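Local coordinates for type IV secretion system protein VirB11 (Brucella suis, PDB 2GZA) that hydrolyses ATP as the hexameric VirB11 ATPase of the type IV secretion system, which may help establish the pathogen's replication niche in its host, at residues C42-R45 and P46-F50; Y60-P63 and N64-Y67; Q197-P200 and F201-L205; A259-G263 and G264-D268. One frame throughout, in Å; residues are numbered along the deposited sequence.

Contact 1 (C42-R45 and P46-F50); sequences CVNR and PGEVF
R45 and E48 lay their side chains alongside each other where a type II beta turn from R45 to E48 closes the beta hairpin of strands 40-43 and 48-52. The methylenes of R45 lie against the E48 carboxylate, R45 CG 3.6 Å from E48 CD and R45 CD 3.6 Å from E48 OE2. Chi1 of 60° sets R45 CG between its backbone N and carbonyl carbon, and bends at chi2 and chi3 turn the guanidinium, whose plane stands 79° from that of the carboxylate. The charged groups do not touch; R45 NH2 forms a salt bridge with E111, and E48 probably adds a mild attraction. The turn suits its residues: P46 fixes phi, and G47 takes a positive phi. Further along, F50 and C42 form an antiparallel hydrogen-bonded pair, F50 N giving 2.8 Å to C42 O and C42 N 2.7 Å to F50 O. The F50 ring has E48 OE2 in plane at its edge, and its CD1 lies 3.6 Å from the N44 amide ND2, which bonds N221. A water joins the polar ends: it donates to E48 OE2 at 2.7 Å and accepts from R45 NH1 and N44 ND2.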
ATOM      1  N   CYS C  42      18.555 -19.552 -39.159  1.00 37.81           N
ATOM      2  CA  CYS C  42      17.573 -20.349 -38.431  1.00 37.65           C
ATOM      3  C   CYS C  42      17.455 -21.778 -38.910  1.00 37.54           C
ATOM      4  O   CYS C  42      17.522 -22.052 -40.107  1.00 37.60           O
ATOM      5  CB  CYS C  42      16.209 -19.697 -38.516  1.00 37.54           C
ATOM      6  SG  CYS C  42      16.143 -18.265 -37.496  1.00 38.07           S
ATOM      7  N   VAL C  43      17.288 -22.692 -37.964  1.00 37.36           N
ATOM      8  CA  VAL C  43      16.850 -24.042 -38.277  1.00 37.20           C
ATOM      9  C   VAL C  43      15.576 -24.325 -37.481  1.00 37.24           C
ATOM     10  O   VAL C  43      15.580 -24.306 -36.246  1.00 37.11           O
ATOM     11  CB  VAL C  43      17.945 -25.117 -38.011  1.00 37.30           C
ATOM     12  CG1 VAL C  43      17.408 -26.532 -38.310  1.00 36.93           C
ATOM     13  CG2 VAL C  43      19.188 -24.848 -38.849  1.00 36.77           C
ATOM     14  N   ASN C  44      14.484 -24.559 -38.204  1.00 37.28           N
ATOM     15  CA  ASN C  44      13.170 -24.826 -37.589  1.00 37.30           C
ATOM     16  C   ASN C  44      12.910 -26.311 -37.424  1.00 37.44           C
ATOM     17  O   ASN C  44      12.205 -26.725 -36.507  1.00 37.79           O
ATOM     18  CB  ASN C  44      12.036 -24.227 -38.423  1.00 36.89           C
ATOM     19  CG  ASN C  44      12.206 -22.749 -38.662  1.00 36.25           C
ATOM     20  OD1 ASN C  44      12.840 -22.055 -37.870  1.00 35.94           O
ATOM     21  ND2 ASN C  44      11.646 -22.254 -39.762  1.00 34.46           N
ATOM     22  N   ARG C  45      13.473 -27.099 -38.331  1.00 37.42           N
ATOM     23  CA  ARG C  45      13.259 -28.536 -38.367  1.00 37.45           C
ATOM     24  C   ARG C  45      14.372 -29.190 -39.164  1.00 37.49           C
ATOM     25  O   ARG C  45      15.044 -28.515 -39.942  1.00 37.56           O
ATOM     26  CB  ARG C  45      11.876 -28.870 -38.957  1.00 37.24           C
ATOM     27  CG  ARG C  45      11.618 -28.390 -40.384  1.00 36.83           C
ATOM     28  CD  ARG C  45      10.384 -27.498 -40.448  1.00 37.46           C
ATOM     29  NE  ARG C  45       9.386 -27.892 -39.453  1.00 38.83           N
ATOM     30  CZ  ARG C  45       8.542 -27.069 -38.837  1.00 39.05           C
ATOM     31  NH1 ARG C  45       8.543 -25.771 -39.090  1.00 39.38           N
ATOM     32  NH2 ARG C  45       7.692 -27.557 -37.950  1.00 39.84           N
ATOM     33  N   PRO C  46      14.553 -30.510 -38.992  1.00 37.71           N
ATOM     34  CA  PRO C  46      15.562 -31.257 -39.731  1.00 37.74           C
ATOM     35  C   PRO C  46      15.448 -31.010 -41.226  1.00 37.85           C
ATOM     36  O   PRO C  46      14.343 -31.028 -41.762  1.00 37.50           O
ATOM     37  CB  PRO C  46      15.181 -32.721 -39.446  1.00 37.56           C
ATOM     38  CG  PRO C  46      13.790 -32.675 -38.879  1.00 37.65           C
ATOM     39  CD  PRO C  46      13.762 -31.399 -38.120  1.00 37.74           C
ATOM     40  N   GLY C  47      16.582 -30.768 -41.879  1.00 38.15           N
ATOM     41  CA  GLY C  47      16.632 -30.710 -43.332  1.00 38.42           C
ATOM     42  C   GLY C  47      16.566 -29.333 -43.967  1.00 38.68           C
ATOM     43  O   GLY C  47      16.731 -29.211 -45.176  1.00 38.79           O
ATOM     44  N   GLU C  48      16.327 -28.293 -43.175  1.00 38.95           N
ATOM     45  CA  GLU C  48      16.227 -26.958 -43.753  1.00 39.21           C
ATOM     46  C   GLU C  48      16.853 -25.859 -42.914  1.00 39.17           C
ATOM     47  O   GLU C  48      17.063 -26.017 -41.712  1.00 39.25           O
ATOM     48  CB  GLU C  48      14.776 -26.608 -44.133  1.00 39.27           C
ATOM     49  CG  GLU C  48      13.688 -27.174 -43.234  1.00 39.49           C
ATOM     50  CD  GLU C  48      12.445 -26.303 -43.219  1.00 40.56           C
ATOM     51  OE1 GLU C  48      11.490 -26.599 -43.965  1.00 40.60           O
ATOM     52  OE2 GLU C  48      12.424 -25.311 -42.464  1.00 40.70           O
ATOM     53  N   VAL C  49      17.190 -24.760 -43.581  1.00 39.12           N
ATOM     54  CA  VAL C  49      17.605 -23.542 -42.907  1.00 38.93           C
ATOM     55  C   VAL C  49      16.854 -22.352 -43.492  1.00 38.72           C
ATOM     56  O   VAL C  49      16.505 -22.343 -44.673  1.00 38.72           O
ATOM     57  CB  VAL C  49      19.153 -23.305 -42.941  1.00 38.93           C
ATOM     58  CG1 VAL C  49      19.913 -24.611 -42.941  1.00 38.34           C
ATOM     59  CG2 VAL C  49      19.568 -22.453 -44.122  1.00 39.15           C
ATOM     60  N   PHE C  50      16.578 -21.371 -42.645  1.00 38.43           N
ATOM     61  CA  PHE C  50      16.057 -20.095 -43.092  1.00 38.40           C
ATOM     62  C   PHE C  50      17.027 -19.002 -42.678  1.00 38.79           C
ATOM     63  O   PHE C  50      17.432 -18.937 -41.516  1.00 38.81           O
ATOM     64  CB  PHE C  50      14.661 -19.835 -42.517  1.00 37.88           C
ATOM     65  CG  PHE C  50      13.555 -20.458 -43.305  1.00 36.73           C
ATOM     66  CD1 PHE C  50      13.135 -21.757 -43.041  1.00 35.44           C
ATOM     67  CD2 PHE C  50      12.928 -19.753 -44.317  1.00 35.82           C
ATOM     68  CE1 PHE C  50      12.108 -22.333 -43.771  1.00 34.29           C
ATOM     69  CE2 PHE C  50      11.899 -20.328 -45.053  1.00 34.66           C
ATOM     70  CZ  PHE C  50      11.488 -21.619 -44.773  1.00 34.20           C
TER
HETATM   71  O   HOH W   1      10.288 -24.320 -41.241  1.00 22.39           O
HETATM   72  O   HOH W   2      14.589 -24.331 -41.164  1.00 33.98           O

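Contact 2 (Y60-P63 and N64-Y67); sequences YAVP and NLDY
L65 N reaches back over N64 to P63 O at 2.8 Å, a weak hydrogen bond whose N-H...O angle is only 142°. A bond spanning three residues in this way, with N64 at its centre, resembles an inverse gamma turn, and it bends the chain sharply where strand 57-61 gives way to the approach to helix 67-81. P63 needs only to supply its carbonyl O, so its lack of an N-H costs this bond nothing, and its ring stiffens the entry to the bend. N64, at the exposed corner, turns its CB away from the preceding residues, as fits a polar side chain at the surface.

L65 is the buried member. Its CB points back at V62, lying 3.3 Å from V62 O and 4.0 Å from V62 CG1, and the two side chains pass at a slant. V62 has CG1 anti to its backbone N, chi1 -166°, which brings that branch to L65. Both branched apolar chains also pack on V49 of strand 48-52, so the bend is held to the antiparallel sheet, and the backbones of V62 and L65 each bond to G47 in the hairpin turn. L65 reaches P28 as well. Next in the chain, D66 serves as N-cap of helix 67-81: its carboxylate caps a backbone N beyond Y67, and OD1 also makes a weak hydrogen bond to H69 ND1.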
ATOM      1  N   TYR C  60      16.647 -22.646 -47.656  1.00 43.36           N
ATOM      2  CA  TYR C  60      17.672 -23.530 -48.212  1.00 44.06           C
ATOM      3  C   TYR C  60      17.527 -24.946 -47.686  1.00 44.70           C
ATOM      4  O   TYR C  60      17.354 -25.166 -46.485  1.00 44.84           O
ATOM      5  CB  TYR C  60      19.076 -23.008 -47.922  1.00 43.80           C
ATOM      6  CG  TYR C  60      19.379 -21.695 -48.590  1.00 43.92           C
ATOM      7  CD1 TYR C  60      19.314 -20.503 -47.877  1.00 43.63           C
ATOM      8  CD2 TYR C  60      19.709 -21.637 -49.944  1.00 43.68           C
ATOM      9  CE1 TYR C  60      19.584 -19.289 -48.485  1.00 43.90           C
ATOM     10  CE2 TYR C  60      19.982 -20.419 -50.562  1.00 44.11           C
ATOM     11  CZ  TYR C  60      19.918 -19.253 -49.820  1.00 43.65           C
ATOM     12  OH  TYR C  60      20.181 -18.047 -50.411  1.00 43.50           O
ATOM     13  N   ALA C  61      17.597 -25.904 -48.599  1.00 45.47           N
ATOM     14  CA  ALA C  61      17.490 -27.309 -48.246  1.00 46.12           C
ATOM     15  C   ALA C  61      18.852 -27.892 -47.901  1.00 46.62           C
ATOM     16  O   ALA C  61      19.788 -27.863 -48.714  1.00 46.94           O
ATOM     17  CB  ALA C  61      16.821 -28.089 -49.366  1.00 46.00           C
ATOM     18  N   VAL C  62      18.952 -28.419 -46.684  1.00 47.15           N
ATOM     19  CA  VAL C  62      20.187 -29.018 -46.202  1.00 47.76           C
ATOM     20  C   VAL C  62      19.862 -30.408 -45.669  1.00 48.34           C
ATOM     21  O   VAL C  62      19.607 -30.570 -44.477  1.00 48.44           O
ATOM     22  CB  VAL C  62      20.845 -28.175 -45.099  1.00 47.62           C
ATOM     23  CG1 VAL C  62      22.278 -28.636 -44.866  1.00 47.57           C
ATOM     24  CG2 VAL C  62      20.813 -26.708 -45.470  1.00 47.30           C
ATOM     25  N   PRO C  63      19.831 -31.414 -46.560  1.00 48.91           N
ATOM     26  CA  PRO C  63      19.470 -32.762 -46.099  1.00 49.32           C
ATOM     27  C   PRO C  63      20.419 -33.388 -45.074  1.00 49.68           C
ATOM     28  O   PRO C  63      19.949 -34.105 -44.192  1.00 49.63           O
ATOM     29  CB  PRO C  63      19.389 -33.581 -47.397  1.00 49.30           C
ATOM     30  CG  PRO C  63      19.227 -32.554 -48.490  1.00 49.18           C
ATOM     31  CD  PRO C  63      20.043 -31.379 -48.017  1.00 48.96           C
ATOM     32  N   ASN C  64      21.721 -33.108 -45.165  1.00 49.99           N
ATOM     33  CA  ASN C  64      22.682 -33.675 -44.223  1.00 50.25           C
ATOM     34  C   ASN C  64      22.666 -32.963 -42.853  1.00 50.31           C
ATOM     35  O   ASN C  64      23.704 -32.814 -42.190  1.00 50.39           O
ATOM     36  CB  ASN C  64      24.076 -33.753 -44.879  1.00 50.47           C
ATOM     37  CG  ASN C  64      24.061 -34.585 -46.184  1.00 50.71           C
ATOM     38  OD1 ASN C  64      23.710 -35.775 -46.185  1.00 50.99           O
ATOM     39  ND2 ASN C  64      24.452 -33.954 -47.291  1.00 50.51           N
ATOM     40  N   LEU C  65      21.458 -32.553 -42.444  1.00 50.21           N
ATOM     41  CA  LEU C  65      21.228 -31.838 -41.197  1.00 50.21           C
ATOM     42  C   LEU C  65      20.024 -32.481 -40.497  1.00 50.30           C
ATOM     43  O   LEU C  65      18.936 -31.908 -40.431  1.00 50.23           O
ATOM     44  CB  LEU C  65      20.976 -30.352 -41.495  1.00 50.12           C
ATOM     45  CG  LEU C  65      20.869 -29.336 -40.362  1.00 49.88           C
ATOM     46  CD1 LEU C  65      22.225 -29.091 -39.724  1.00 49.63           C
ATOM     47  CD2 LEU C  65      20.299 -28.045 -40.909  1.00 49.43           C
ATOM     48  N   ASP C  66      20.212 -33.691 -39.992  1.00 50.35           N
ATOM     49  CA  ASP C  66      19.086 -34.394 -39.392  1.00 50.40           C
ATOM     50  C   ASP C  66      18.841 -34.006 -37.939  1.00 50.26           C
ATOM     51  O   ASP C  66      19.528 -33.141 -37.394  1.00 50.28           O
ATOM     52  CB  ASP C  66      19.164 -35.908 -39.603  1.00 50.45           C
ATOM     53  CG  ASP C  66      20.466 -36.499 -39.131  1.00 50.93           C
ATOM     54  OD1 ASP C  66      21.283 -35.771 -38.525  1.00 51.44           O
ATOM     55  OD2 ASP C  66      20.672 -37.704 -39.373  1.00 51.94           O
ATOM     56  N   TYR C  67      17.823 -34.628 -37.343  1.00 50.04           N
ATOM     57  CA  TYR C  67      17.430 -34.389 -35.960  1.00 49.99           C
ATOM     58  C   TYR C  67      18.602 -34.590 -34.995  1.00 50.21           C
ATOM     59  O   TYR C  67      18.868 -33.726 -34.157  1.00 50.14           O
ATOM     60  CB  TYR C  67      16.240 -35.297 -35.603  1.00 49.76           C
ATOM     61  CG  TYR C  67      15.676 -35.145 -34.205  1.00 49.05           C
ATOM     62  CD1 TYR C  67      14.812 -34.099 -33.882  1.00 48.60           C
ATOM     63  CD2 TYR C  67      15.983 -36.069 -33.213  1.00 48.70           C
ATOM     64  CE1 TYR C  67      14.283 -33.968 -32.593  1.00 48.27           C
ATOM     65  CE2 TYR C  67      15.463 -35.952 -31.931  1.00 48.40           C
ATOM     66  CZ  TYR C  67      14.619 -34.903 -31.623  1.00 48.22           C
ATOM     67  OH  TYR C  67      14.114 -34.805 -30.349  1.00 46.80           O
TER

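Contact 3 (Q197-P200 and F201-L205); sequences QEIP and FDQRL
Q203 doubles back over P200, the first residue of the type I beta turn that it ends. CB is 3.5 Å from P200 O, and CG passes the same oxygen a little farther off. From there the chain runs extended, chi2 -174°, so that CD comes 3.9 Å from P200 CD and the amide end passes slantwise by the proline ring. At the tip NE2 meets P200 CG at 3.6 Å, with P200 CD close behind, while OE1 approaches I199 CG2 and takes its hydrogen bond from R255 NH1. A glutamine suits this place because its methylenes and amide can pack by the ring while its polar end still finds a partner. The backbone closes the turn: Q203 N gives to P200 O at 3.2 Å, the donor standing 45° out of the carbonyl plane.

I199 and L205 reach toward each other tip to tip, CG2 of I199 being 3.9 Å from L205 CD2, a fitting use of two branched apolar chains. The F201 ring lies obliquely by the backbone oxygens, its CE2 3.8 Å from Q197 O, and meets H219 edge-to-face. Q197 NE2, close by, bonds D218.

The loop containing this turn links helix 188-196, whose first turn holds the last residues of the predicted ATP-binding loop, to strand 205-209. I199 packs on V172 of helix 164-173, and L205 on R255 and L257 of the neighbouring parallel strand 255-258.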
ATOM      1  N   GLN C 197      -4.282 -16.830 -41.865  1.00 37.16           N
ATOM      2  CA  GLN C 197      -4.143 -17.062 -43.300  1.00 37.32           C
ATOM      3  C   GLN C 197      -3.948 -15.755 -44.071  1.00 37.25           C
ATOM      4  O   GLN C 197      -3.541 -15.763 -45.225  1.00 37.27           O
ATOM      5  CB  GLN C 197      -5.332 -17.859 -43.836  1.00 37.35           C
ATOM      6  CG  GLN C 197      -5.372 -19.314 -43.376  1.00 38.28           C
ATOM      7  CD  GLN C 197      -4.091 -20.079 -43.696  1.00 39.39           C
ATOM      8  OE1 GLN C 197      -3.417 -20.579 -42.798  1.00 39.62           O
ATOM      9  NE2 GLN C 197      -3.750 -20.160 -44.976  1.00 39.65           N
ATOM     10  N   GLU C 198      -4.228 -14.636 -43.413  1.00 37.29           N
ATOM     11  CA  GLU C 198      -4.055 -13.307 -44.003  1.00 37.36           C
ATOM     12  C   GLU C 198      -2.640 -12.758 -43.821  1.00 37.30           C
ATOM     13  O   GLU C 198      -2.288 -11.739 -44.415  1.00 37.33           O
ATOM     14  CB  GLU C 198      -5.071 -12.316 -43.424  1.00 37.31           C
ATOM     15  CG  GLU C 198      -6.532 -12.709 -43.599  1.00 38.05           C
ATOM     16  CD  GLU C 198      -6.925 -12.969 -45.047  1.00 39.37           C
ATOM     17  OE1 GLU C 198      -7.703 -13.921 -45.279  1.00 40.26           O
ATOM     18  OE2 GLU C 198      -6.465 -12.230 -45.951  1.00 39.80           O
ATOM     19  N   ILE C 199      -1.844 -13.421 -42.984  1.00 37.17           N
ATOM     20  CA  ILE C 199      -0.432 -13.085 -42.822  1.00 37.07           C
ATOM     21  C   ILE C 199       0.324 -13.528 -44.079  1.00 37.15           C
ATOM     22  O   ILE C 199       0.133 -14.650 -44.545  1.00 37.13           O
ATOM     23  CB  ILE C 199       0.176 -13.744 -41.545  1.00 37.13           C
ATOM     24  CG1 ILE C 199      -0.682 -13.427 -40.314  1.00 37.07           C
ATOM     25  CG2 ILE C 199       1.629 -13.294 -41.323  1.00 36.55           C
ATOM     26  CD1 ILE C 199      -0.340 -14.222 -39.079  1.00 36.91           C
ATOM     27  N   PRO C 200       1.152 -12.635 -44.653  1.00 37.35           N
ATOM     28  CA  PRO C 200       1.964 -12.967 -45.828  1.00 37.48           C
ATOM     29  C   PRO C 200       2.817 -14.202 -45.576  1.00 37.79           C
ATOM     30  O   PRO C 200       3.429 -14.318 -44.515  1.00 37.86           O
ATOM     31  CB  PRO C 200       2.844 -11.731 -46.010  1.00 37.38           C
ATOM     32  CG  PRO C 200       2.049 -10.619 -45.408  1.00 37.39           C
ATOM     33  CD  PRO C 200       1.350 -11.235 -44.235  1.00 37.47           C
ATOM     34  N   PHE C 201       2.844 -15.105 -46.551  1.00 38.00           N
ATOM     35  CA  PHE C 201       3.417 -16.436 -46.398  1.00 38.38           C
ATOM     36  C   PHE C 201       4.933 -16.450 -46.212  1.00 38.40           C
ATOM     37  O   PHE C 201       5.510 -17.482 -45.863  1.00 38.44           O
ATOM     38  CB  PHE C 201       3.026 -17.312 -47.590  1.00 38.62           C
ATOM     39  CG  PHE C 201       1.537 -17.472 -47.761  1.00 39.51           C
ATOM     40  CD1 PHE C 201       0.984 -17.569 -49.026  1.00 39.83           C
ATOM     41  CD2 PHE C 201       0.684 -17.520 -46.654  1.00 40.10           C
ATOM     42  CE1 PHE C 201      -0.388 -17.721 -49.192  1.00 40.18           C
ATOM     43  CE2 PHE C 201      -0.689 -17.667 -46.814  1.00 40.00           C
ATOM     44  CZ  PHE C 201      -1.224 -17.769 -48.083  1.00 40.10           C
ATOM     45  N   ASP C 202       5.572 -15.306 -46.434  1.00 38.36           N
ATOM     46  CA  ASP C 202       7.030 -15.200 -46.341  1.00 38.54           C
ATOM     47  C   ASP C 202       7.520 -14.666 -44.993  1.00 38.15           C
ATOM     48  O   ASP C 202       8.723 -14.449 -44.796  1.00 38.13           O
ATOM     49  CB  ASP C 202       7.583 -14.343 -47.489  1.00 38.82           C
ATOM     50  CG  ASP C 202       7.115 -12.895 -47.429  1.00 39.74           C
ATOM     51  OD1 ASP C 202       6.097 -12.605 -46.762  1.00 40.50           O
ATOM     52  OD2 ASP C 202       7.777 -12.041 -48.059  1.00 41.09           O
ATOM     53  N   GLN C 203       6.584 -14.451 -44.074  1.00 37.66           N
ATOM     54  CA  GLN C 203       6.912 -13.953 -42.745  1.00 37.13           C
ATOM     55  C   GLN C 203       7.174 -15.097 -41.777  1.00 36.70           C
ATOM     56  O   GLN C 203       6.562 -16.159 -41.873  1.00 36.90           O
ATOM     57  CB  GLN C 203       5.801 -13.050 -42.220  1.00 37.32           C
ATOM     58  CG  GLN C 203       5.727 -11.695 -42.916  1.00 37.48           C
ATOM     59  CD  GLN C 203       4.718 -10.748 -42.286  1.00 37.58           C
ATOM     60  OE1 GLN C 203       4.164 -11.017 -41.224  1.00 38.20           O
ATOM     61  NE2 GLN C 203       4.475  -9.631 -42.946  1.00 38.19           N
ATOM     62  N   ARG C 204       8.096 -14.882 -40.850  1.00 36.09           N
ATOM     63  CA  ARG C 204       8.450 -15.905 -39.884  1.00 35.54           C
ATOM     64  C   ARG C 204       7.472 -15.889 -38.706  1.00 35.27           C
ATOM     65  O   ARG C 204       7.299 -14.854 -38.067  1.00 35.28           O
ATOM     66  CB  ARG C 204       9.895 -15.713 -39.414  1.00 35.50           C
ATOM     67  CG  ARG C 204      10.330 -16.704 -38.352  1.00 35.16           C
ATOM     68  CD  ARG C 204      11.822 -16.696 -38.164  1.00 34.72           C
ATOM     69  NE  ARG C 204      12.285 -17.992 -37.674  1.00 35.76           N
ATOM     70  CZ  ARG C 204      12.863 -18.187 -36.497  1.00 35.44           C
ATOM     71  NH1 ARG C 204      13.079 -17.170 -35.675  1.00 35.85           N
ATOM     72  NH2 ARG C 204      13.245 -19.399 -36.153  1.00 34.78           N
ATOM     73  N   LEU C 205       6.848 -17.034 -38.425  1.00 34.88           N
ATOM     74  CA  LEU C 205       5.838 -17.129 -37.361  1.00 34.60           C
ATOM     75  C   LEU C 205       6.225 -18.117 -36.274  1.00 34.36           C
ATOM     76  O   LEU C 205       6.802 -19.167 -36.541  1.00 34.36           O
ATOM     77  CB  LEU C 205       4.456 -17.495 -37.920  1.00 34.59           C
ATOM     78  CG  LEU C 205       3.909 -16.715 -39.118  1.00 34.69           C
ATOM     79  CD1 LEU C 205       2.516 -17.202 -39.485  1.00 34.43           C
ATOM     80  CD2 LEU C 205       3.889 -15.234 -38.847  1.00 34.65           C
TER

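Contact 4 (A259-G263 and G264-D268); sequences AELRG and GEAYD
E265 OE1 is gripped by two backbone N-H groups, those of R262 at 2.9 Å and G263 at 3.1 Å, both on its syn lone pair. The bonds are nearly straight, 166° and 172°, and they clamp the loop after strand 255-258 to the start of helix 265-274. The sequence A-E-L-R-G following a hydrophobic strand is consistent with the Walker B region of secretion ATPases. The glutamate chain is long and flexible enough to bend at chi2 (77°) and fold its carboxylate back to the loop. At the turn, G263 O accepts from A266 N at 3.0 Å, and G264 O from Y267 N, so two i to i+3 bonds satisfy these oxygens as the chain enters the helix. G263 has backbone angles that other residues rarely adopt, which suits glycine. The E260 side chain stands about 6 Å from that of K188, in the predicted ATP site, and about 6 Å from a bound sulfate; its apparent salt bridge to R262 NH1 is doubtful. On the apolar side, L261 packs on L296, and A266 on M299 and V300, of helix 289-300, and L261 CD2 comes 3.6 Å from A266 CA.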
ATOM      1  N   ALA C 259      -1.716 -18.792 -28.615  1.00 34.35           N
ATOM      2  CA  ALA C 259      -3.070 -19.319 -28.743  1.00 34.80           C
ATOM      3  C   ALA C 259      -4.058 -18.587 -27.839  1.00 35.15           C
ATOM      4  O   ALA C 259      -5.115 -18.155 -28.290  1.00 35.24           O
ATOM      5  CB  ALA C 259      -3.097 -20.811 -28.462  1.00 34.90           C
ATOM      6  N   GLU C 260      -3.692 -18.418 -26.572  1.00 35.51           N
ATOM      7  CA  GLU C 260      -4.637 -17.947 -25.564  1.00 35.86           C
ATOM      8  C   GLU C 260      -3.957 -17.234 -24.399  1.00 35.56           C
ATOM      9  O   GLU C 260      -2.949 -17.699 -23.875  1.00 35.53           O
ATOM     10  CB  GLU C 260      -5.447 -19.126 -25.030  1.00 35.94           C
ATOM     11  CG  GLU C 260      -6.780 -18.737 -24.446  1.00 38.58           C
ATOM     12  CD  GLU C 260      -7.474 -19.893 -23.773  1.00 41.49           C
ATOM     13  OE1 GLU C 260      -8.143 -19.645 -22.753  1.00 43.36           O
ATOM     14  OE2 GLU C 260      -7.349 -21.044 -24.249  1.00 42.55           O
ATOM     15  N   LEU C 261      -4.523 -16.097 -24.004  1.00 35.41           N
ATOM     16  CA  LEU C 261      -4.106 -15.386 -22.796  1.00 35.15           C
ATOM     17  C   LEU C 261      -4.987 -15.808 -21.622  1.00 35.38           C
ATOM     18  O   LEU C 261      -6.214 -15.722 -21.691  1.00 35.04           O
ATOM     19  CB  LEU C 261      -4.191 -13.873 -22.995  1.00 34.82           C
ATOM     20  CG  LEU C 261      -3.074 -13.161 -23.767  1.00 34.41           C
ATOM     21  CD1 LEU C 261      -3.454 -11.731 -24.120  1.00 32.36           C
ATOM     22  CD2 LEU C 261      -1.756 -13.188 -22.998  1.00 33.76           C
ATOM     23  N   ARG C 262      -4.362 -16.257 -20.539  1.00 35.61           N
ATOM     24  CA  ARG C 262      -5.114 -16.897 -19.454  1.00 36.13           C
ATOM     25  C   ARG C 262      -4.753 -16.418 -18.057  1.00 35.36           C
ATOM     26  O   ARG C 262      -5.603 -16.412 -17.168  1.00 35.53           O
ATOM     27  CB  ARG C 262      -4.973 -18.410 -19.552  1.00 36.15           C
ATOM     28  CG  ARG C 262      -5.401 -18.930 -20.907  1.00 38.90           C
ATOM     29  CD  ARG C 262      -4.930 -20.361 -21.191  1.00 43.12           C
ATOM     30  NE  ARG C 262      -5.276 -21.280 -20.108  1.00 47.46           N
ATOM     31  CZ  ARG C 262      -6.540 -21.441 -19.682  1.00 49.95           C
ATOM     32  NH1 ARG C 262      -7.550 -20.760 -20.247  1.00 50.73           N
ATOM     33  NH2 ARG C 262      -6.840 -22.259 -18.724  1.00 51.35           N
ATOM     34  N   GLY C 263      -3.497 -16.030 -17.868  1.00 34.71           N
ATOM     35  CA  GLY C 263      -3.022 -15.568 -16.575  1.00 34.16           C
ATOM     36  C   GLY C 263      -1.848 -14.618 -16.705  1.00 34.08           C
ATOM     37  O   GLY C 263      -1.819 -13.762 -17.593  1.00 34.01           O
ATOM     38  N   GLY C 264      -0.869 -14.793 -15.827  1.00 33.78           N
ATOM     39  CA  GLY C 264       0.319 -13.953 -15.767  1.00 33.55           C
ATOM     40  C   GLY C 264       1.066 -13.642 -17.057  1.00 33.75           C
ATOM     41  O   GLY C 264       1.764 -12.628 -17.117  1.00 33.76           O
ATOM     42  N   GLU C 265       0.937 -14.496 -18.081  1.00 33.75           N
ATOM     43  CA  GLU C 265       1.580 -14.245 -19.390  1.00 33.62           C
ATOM     44  C   GLU C 265       1.138 -12.917 -19.978  1.00 33.53           C
ATOM     45  O   GLU C 265       1.878 -12.312 -20.761  1.00 33.68           O
ATOM     46  CB  GLU C 265       1.258 -15.310 -20.439  1.00 33.65           C
ATOM     47  CG  GLU C 265       0.853 -16.641 -19.917  1.00 34.44           C
ATOM     48  CD  GLU C 265      -0.559 -16.649 -19.426  1.00 34.63           C
ATOM     49  OE1 GLU C 265      -1.485 -16.409 -20.231  1.00 33.92           O
ATOM     50  OE2 GLU C 265      -0.733 -16.903 -18.222  1.00 36.38           O
ATOM     51  N   ALA C 266      -0.078 -12.486 -19.636  1.00 33.07           N
ATOM     52  CA  ALA C 266      -0.633 -11.244 -20.169  1.00 33.03           C
ATOM     53  C   ALA C 266       0.339 -10.089 -20.029  1.00 32.99           C
ATOM     54  O   ALA C 266       0.419  -9.237 -20.900  1.00 33.03           O
ATOM     55  CB  ALA C 266      -1.948 -10.904 -19.498  1.00 33.03           C
ATOM     56  N   TYR C 267       1.083 -10.073 -18.930  1.00 33.00           N
ATOM     57  CA  TYR C 267       2.063  -9.026 -18.674  1.00 33.16           C
ATOM     58  C   TYR C 267       3.284  -9.150 -19.590  1.00 33.37           C
ATOM     59  O   TYR C 267       3.796  -8.144 -20.092  1.00 33.29           O
ATOM     60  CB  TYR C 267       2.491  -9.033 -17.210  1.00 33.24           C
ATOM     61  CG  TYR C 267       3.492  -7.957 -16.853  1.00 33.44           C
ATOM     62  CD1 TYR C 267       3.073  -6.676 -16.528  1.00 33.86           C
ATOM     63  CD2 TYR C 267       4.857  -8.220 -16.841  1.00 34.59           C
ATOM     64  CE1 TYR C 267       3.986  -5.688 -16.202  1.00 34.40           C
ATOM     65  CE2 TYR C 267       5.779  -7.237 -16.515  1.00 34.67           C
ATOM     66  CZ  TYR C 267       5.332  -5.973 -16.196  1.00 34.59           C
ATOM     67  OH  TYR C 267       6.228  -4.979 -15.867  1.00 35.95           O
ATOM     68  N   ASP C 268       3.760 -10.372 -19.786  1.00 33.36           N
ATOM     69  CA  ASP C 268       4.846 -10.621 -20.713  1.00 33.44           C
ATOM     70  C   ASP C 268       4.395 -10.294 -22.131  1.00 33.49           C
ATOM     71  O   ASP C 268       5.171  -9.743 -22.901  1.00 33.80           O
ATOM     72  CB  ASP C 268       5.317 -12.059 -20.591  1.00 33.59           C
ATOM     73  CG  ASP C 268       5.756 -12.398 -19.189  1.00 34.52           C
ATOM     74  OD1 ASP C 268       4.926 -12.940 -18.422  1.00 35.32           O
ATOM     75  OD2 ASP C 268       6.926 -12.104 -18.848  1.00 35.97           O
TER

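Overall arrangement
The four contacts follow one another along the chain. Contacts 1 and 2 are joined, their centres about 7 Å apart: contact 1 closes the hairpin of strands 40-43 and 48-52, and contact 2 leaves the next strand, 57-61, whose Y60 pairs with V49. Contact 3 leads into strand 205-209 and contact 4 follows strand 255-258 of the same parallel sheet, centres about 23 Å apart. Contacts 2 and 4 lie farthest apart, centres about 35 Å, on opposite sides of the chain's centre. Contacts 1 and 2 thus shape the antiparallel sheet and contacts 3 and 4 the ATP-binding part; R204, which probably bonds N44, joins the loop before strand 205-209 to the hairpin.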